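Local coordinates for putative membrane protein COG4129 (Clostridium difficile, PDB 3KMI), which is of unproven function but, as a putative membrane protein of the aromatic acid exporter family, may export aromatic acids, this chain being its C-terminal helical domain, at residues 112-117 / 126-131; 30-35 / 93-98. All coordinates share one frame; numbering follows the deposited sequence.

Both contacts join helices of the same all-helical domain. Contact 2 (30-35 with 93-98) lies near the C-terminal ends of helix 7-33 and helix 68-95. Contact 1 (112-117 with 126-131) pairs the next two helices of the chain, 103-117 and 124-140. Their centres are about 19 Å apart, yet segments 30-35 and 112-117 touch. His113 NE2 lies 2.8 Å from Asp30 OD1, a probable hydrogen bond. Separately, Ile112 CD1 packs on Ile32 CD1 at 3.7 Å. Ile32 also meets Val95, so it links contact 2 to segment 112-117, though Ile112 takes no part in contact 1.

Contact 1: 112-117 / 126-131; sequences IHKIGY and NLLLEE
Lys114 and Glu131 form a salt bridge over a small apolar contact between two antiparallel helices. The helices are 103-117 and 124-140, which follow each other in the chain and form a helical hairpin. The short axes make 172° and come no closer than 11.7 Å. This is a wide spacing, and long side chains bridge it.

Lys114 reaches across with a fully extended chain. Its CG is anti to the backbone N (chi1 178°), which sends the chain toward helix 124-140. Glu131 is extended too and comes from the opposite direction. Lys114 NZ gives a hydrogen bond of 2.6 Å to Glu131 OE1. It meets this oxygen on the syn side, 24° out of the carboxylate plane. The other oxygen, Glu131 OE2, is more distant, 3.6 Å from Lys114 NZ. The ammonium group therefore favours one oxygen and does not straddle the two.

Leu128 lies next to this bridge. Its CD2 touches Lys114 CE at 4.1 Å, and the two side chains run obliquely to each other. The other methyl, Leu128 CD1, is 4.4 Å from Ile115 CG1. Leu128 thus has the aliphatic part of the lysine at one branch and the buried isoleucine at the other. The ion pair itself joins a solvent-exposed lysine to a partly exposed glutamate.

Phe111 of helix 103-117 touches both Leu128 and Glu131. Leu168 of helix 148-176 packs on Leu128 and Leu129, while helix 7-33 touches Ile112, His113 and Tyr117.

Contact 2: 30-35 / 93-98; sequences DIIVNP and SYVSQL
Ile32 and Val95 meet in a buried apolar contact near the C-terminal ends of helix 7-33 and helix 68-95. It joins helix 7-33 to the turn region at the end of helix 68-95 in the all-helical C-terminal domain. No hydrogen bond crosses between the segments. The backbones come nearest at these two residues, with 6.1 Å between Ile32 CA and Val95 CA.

Val95 is the bump on one side. It points toward segment 30-35 and fits between Ile31 and Ile32. Its CG1 branch meets Ile32 CG1 at 3.6 Å and Ile32 CD1 at 3.9 Å. This methyl sits against the CG1-CD1 arm of the isoleucine, the two side chains crossing at about a right angle. The other branch, Val95 CG2, reaches Ile31 CG2 at 4.2 Å. Val95 is modelled in two conformers, and these methyl contacts hold for the one described.

Ile32 uses its two branches for different partners. Its CG1 is anti to the carbonyl carbon (chi1 -61°), which directs the long arm to Val95. The short branch, Ile32 CG2, meets Leu98 CD1 at 4.2 Å. A type I beta turn from Val95 to Leu98 brings this leucine back toward helix 7-33. Val95 and Leu98 therefore cover different branches of one isoleucine.

Thr101 OG1 hydrogen-bonds to Ile32 O. Ala105 and Leu108 of helix 103-117 also pack on Ile32, while Ile156 of helix 148-176 lies against Leu98.

Contact 1: 112-117 / 126-131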
# COMPACT_ATOMS: atom_id res chain seq x y z
N ILE A 112 16.37 3.72 -3.86
CA ILE A 112 15.30 4.03 -4.79
C ILE A 112 15.84 4.39 -6.20
O ILE A 112 15.26 3.99 -7.20
CB ILE A 112 14.36 5.17 -4.25
CG1 ILE A 112 13.67 4.69 -2.96
CG2 ILE A 112 13.33 5.54 -5.32
CD1 ILE A 112 12.96 5.78 -2.14
N HIS A 113 16.91 5.17 -6.26
CA HIS A 113 17.61 5.39 -7.55
C HIS A 113 18.07 4.10 -8.19
O HIS A 113 17.94 3.92 -9.41
CB HIS A 113 18.83 6.31 -7.41
CG HIS A 113 18.49 7.77 -7.39
ND1 HIS A 113 18.83 8.60 -6.34
CD2 HIS A 113 17.88 8.56 -8.30
CE1 HIS A 113 18.41 9.83 -6.58
NE2 HIS A 113 17.82 9.83 -7.77
N LYS A 114 18.63 3.22 -7.39
CA LYS A 114 19.12 1.95 -7.87
C LYS A 114 17.95 1.20 -8.48
O LYS A 114 18.03 0.67 -9.60
CB LYS A 114 19.78 1.14 -6.75
CG LYS A 114 20.27 -0.25 -7.17
CD LYS A 114 20.90 -0.95 -5.99
CE LYS A 114 21.57 -2.27 -6.35
NZ LYS A 114 22.22 -2.81 -5.11
N ILE A 115 16.85 1.16 -7.75
CA ILE A 115 15.64 0.50 -8.25
C ILE A 115 15.17 1.16 -9.58
O ILE A 115 14.87 0.47 -10.56
CB ILE A 115 14.48 0.51 -7.20
CG1 ILE A 115 14.85 -0.28 -5.92
CG2 ILE A 115 13.18 -0.01 -7.87
CD1 ILE A 115 13.80 -0.15 -4.75
N GLY A 116 15.09 2.47 -9.59
CA GLY A 116 14.59 3.17 -10.76
C GLY A 116 15.40 2.90 -12.02
O GLY A 116 14.85 2.90 -13.12
N TYR A 117 16.71 2.69 -11.87
CA TYR A 117 17.62 2.56 -13.04
C TYR A 117 18.03 1.15 -13.43
O TYR A 117 18.71 0.97 -14.46
CB TYR A 117 18.89 3.41 -12.84
CG TYR A 117 18.60 4.89 -13.00
CD1 TYR A 117 18.42 5.44 -14.28
CD2 TYR A 117 18.48 5.71 -11.91
CE1 TYR A 117 18.12 6.77 -14.44
CE2 TYR A 117 18.19 7.05 -12.07
CZ TYR A 117 18.01 7.56 -13.33
OH TYR A 117 17.75 8.91 -13.48
N ASN A 126 14.64 -10.46 -6.45
CA ASN A 126 15.13 -11.15 -5.27
C ASN A 126 16.29 -10.43 -4.59
O ASN A 126 16.27 -10.24 -3.37
CB ASN A 126 15.53 -12.56 -5.63
CG ASN A 126 14.36 -13.46 -5.90
OD1 ASN A 126 13.21 -13.14 -5.56
ND2 ASN A 126 14.63 -14.60 -6.50
N LEU A 127 17.29 -9.99 -5.38
CA LEU A 127 18.40 -9.22 -4.84
C LEU A 127 17.90 -7.96 -4.16
O LEU A 127 18.27 -7.65 -3.04
CB LEU A 127 19.43 -8.88 -5.93
CG LEU A 127 20.26 -10.09 -6.41
CD1 LEU A 127 21.16 -9.65 -7.54
CD2 LEU A 127 21.08 -10.75 -5.31
N LEU A 128 17.05 -7.22 -4.86
CA LEU A 128 16.57 -5.93 -4.33
C LEU A 128 15.72 -6.13 -3.05
O LEU A 128 15.83 -5.37 -2.08
CB LEU A 128 15.82 -5.15 -5.42
CG LEU A 128 16.68 -4.75 -6.64
CD1 LEU A 128 15.82 -4.13 -7.72
CD2 LEU A 128 17.80 -3.77 -6.19
N LEU A 129 14.92 -7.19 -3.04
CA LEU A 129 14.15 -7.53 -1.84
C LEU A 129 15.06 -7.87 -0.64
O LEU A 129 14.80 -7.40 0.48
CB LEU A 129 13.11 -8.62 -2.12
CG LEU A 129 11.90 -8.21 -2.98
CD1 LEU A 129 11.28 -9.43 -3.68
CD2 LEU A 129 10.86 -7.45 -2.15
N GLU A 130 16.11 -8.67 -0.86
CA GLU A 130 17.13 -8.94 0.18
C GLU A 130 17.75 -7.63 0.69
O GLU A 130 17.90 -7.43 1.91
CB GLU A 130 18.26 -9.84 -0.34
CG GLU A 130 17.88 -11.29 -0.63
CD GLU A 130 18.91 -11.98 -1.51
OE1 GLU A 130 18.56 -12.37 -2.65
OE2 GLU A 130 20.08 -12.12 -1.08
N GLU A 131 18.11 -6.74 -0.24
CA GLU A 131 18.75 -5.46 0.11
C GLU A 131 17.80 -4.63 0.94
O GLU A 131 18.21 -4.02 1.94
CB GLU A 131 19.20 -4.69 -1.14
CG GLU A 131 19.90 -3.34 -0.85
CD GLU A 131 20.48 -2.66 -2.12
OE1 GLU A 131 20.41 -3.25 -3.23
OE2 GLU A 131 21.03 -1.52 -2.01

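Contact 2: 30-35 / 93-98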
# COMPACT_ATOMS: atom_id res chain seq x y z
N ASP A 30 14.78 11.80 -5.54
CA ASP A 30 15.38 13.16 -5.59
C ASP A 30 14.78 14.10 -4.56
O ASP A 30 15.43 15.03 -4.07
CB ASP A 30 15.18 13.79 -6.98
CG ASP A 30 15.98 13.09 -8.08
OD1 ASP A 30 17.00 12.46 -7.76
OD2 ASP A 30 15.57 13.18 -9.27
N ILE A 31 13.49 13.90 -4.27
CA ILE A 31 12.80 14.74 -3.29
C ILE A 31 13.35 14.49 -1.88
O ILE A 31 13.55 15.45 -1.09
CB ILE A 31 11.28 14.56 -3.35
CG1 ILE A 31 10.73 15.28 -4.61
CG2 ILE A 31 10.65 15.14 -2.06
CD1 ILE A 31 9.39 14.81 -5.11
N ILE A 32 13.67 13.23 -1.56
CA ILE A 32 14.28 12.92 -0.26
C ILE A 32 15.52 13.78 0.01
O ILE A 32 15.69 14.32 1.11
CB ILE A 32 14.61 11.40 -0.11
CG1 ILE A 32 13.34 10.59 -0.23
CG2 ILE A 32 15.40 11.09 1.19
CD1 ILE A 32 13.54 9.10 -0.50
N VAL A 33 16.36 13.94 -1.02
CA VAL A 33 17.64 14.65 -0.90
C VAL A 33 17.49 16.15 -1.09
O VAL A 33 18.18 16.91 -0.44
CB VAL A 33 18.71 14.12 -1.89
CG1 VAL A 33 19.99 14.93 -1.78
CG2 VAL A 33 19.02 12.69 -1.62
N ASN A 34 16.58 16.59 -1.96
CA ASN A 34 16.28 18.03 -2.13
C ASN A 34 14.81 18.37 -1.96
O ASN A 34 14.13 18.60 -2.95
CB ASN A 34 16.69 18.49 -3.53
CG ASN A 34 18.14 18.27 -3.81
OD1 ASN A 34 19.00 19.05 -3.39
ND2 ASN A 34 18.43 17.21 -4.55
N PRO A 35 14.30 18.40 -0.71
CA PRO A 35 12.85 18.58 -0.53
C PRO A 35 12.26 19.83 -1.21
O PRO A 35 11.12 19.80 -1.69
CB PRO A 35 12.68 18.70 1.00
CG PRO A 35 14.07 18.74 1.58
CD PRO A 35 14.98 18.12 0.57
N SER A 93 3.58 11.04 -0.56
CA SER A 93 2.98 11.57 0.67
C SER A 93 3.98 11.43 1.82
O SER A 93 4.22 12.41 2.56
CB SER A 93 1.66 10.85 0.97
OG SER A 93 1.07 11.32 2.16
N TYR A 94 4.59 10.26 1.96
CA TYR A 94 5.51 10.03 3.08
C TYR A 94 6.76 10.92 2.98
O TYR A 94 7.11 11.60 3.93
CB TYR A 94 5.97 8.56 3.13
CG TYR A 94 4.88 7.58 3.54
CD1 TYR A 94 3.87 7.93 4.42
CD2 TYR A 94 4.91 6.27 3.05
CE1 TYR A 94 2.89 7.00 4.80
CE2 TYR A 94 3.95 5.34 3.39
CZ TYR A 94 2.95 5.69 4.28
OH TYR A 94 2.03 4.73 4.62
N VAL A 95 7.42 10.93 1.82
CA VAL A 95 8.67 11.69 1.70
C VAL A 95 8.42 13.18 1.81
O VAL A 95 9.27 13.90 2.33
CB VAL A 95 9.44 11.36 0.39
CG1 VAL A 95 9.87 9.88 0.40
CG2 VAL A 95 8.58 11.66 -0.81
N SER A 96 7.25 13.63 1.38
CA SER A 96 6.89 15.04 1.51
C SER A 96 6.68 15.46 2.97
O SER A 96 6.57 16.64 3.28
CB SER A 96 5.68 15.41 0.64
OG SER A 96 4.49 14.83 1.12
N GLN A 97 6.65 14.48 3.88
CA GLN A 97 6.60 14.76 5.32
C GLN A 97 7.97 14.84 6.01
O GLN A 97 8.05 15.31 7.13
CB GLN A 97 5.70 13.75 6.03
CG GLN A 97 4.23 13.89 5.69
CD GLN A 97 3.40 12.73 6.25
OE1 GLN A 97 2.84 11.96 5.49
NE2 GLN A 97 3.36 12.60 7.56
N LEU A 98 9.04 14.38 5.36
CA LEU A 98 10.38 14.41 6.00
C LEU A 98 10.80 15.82 6.39
O LEU A 98 10.62 16.75 5.61
CB LEU A 98 11.45 13.78 5.09
CG LEU A 98 11.32 12.26 4.89
CD1 LEU A 98 12.12 11.80 3.70
CD2 LEU A 98 11.74 11.45 6.11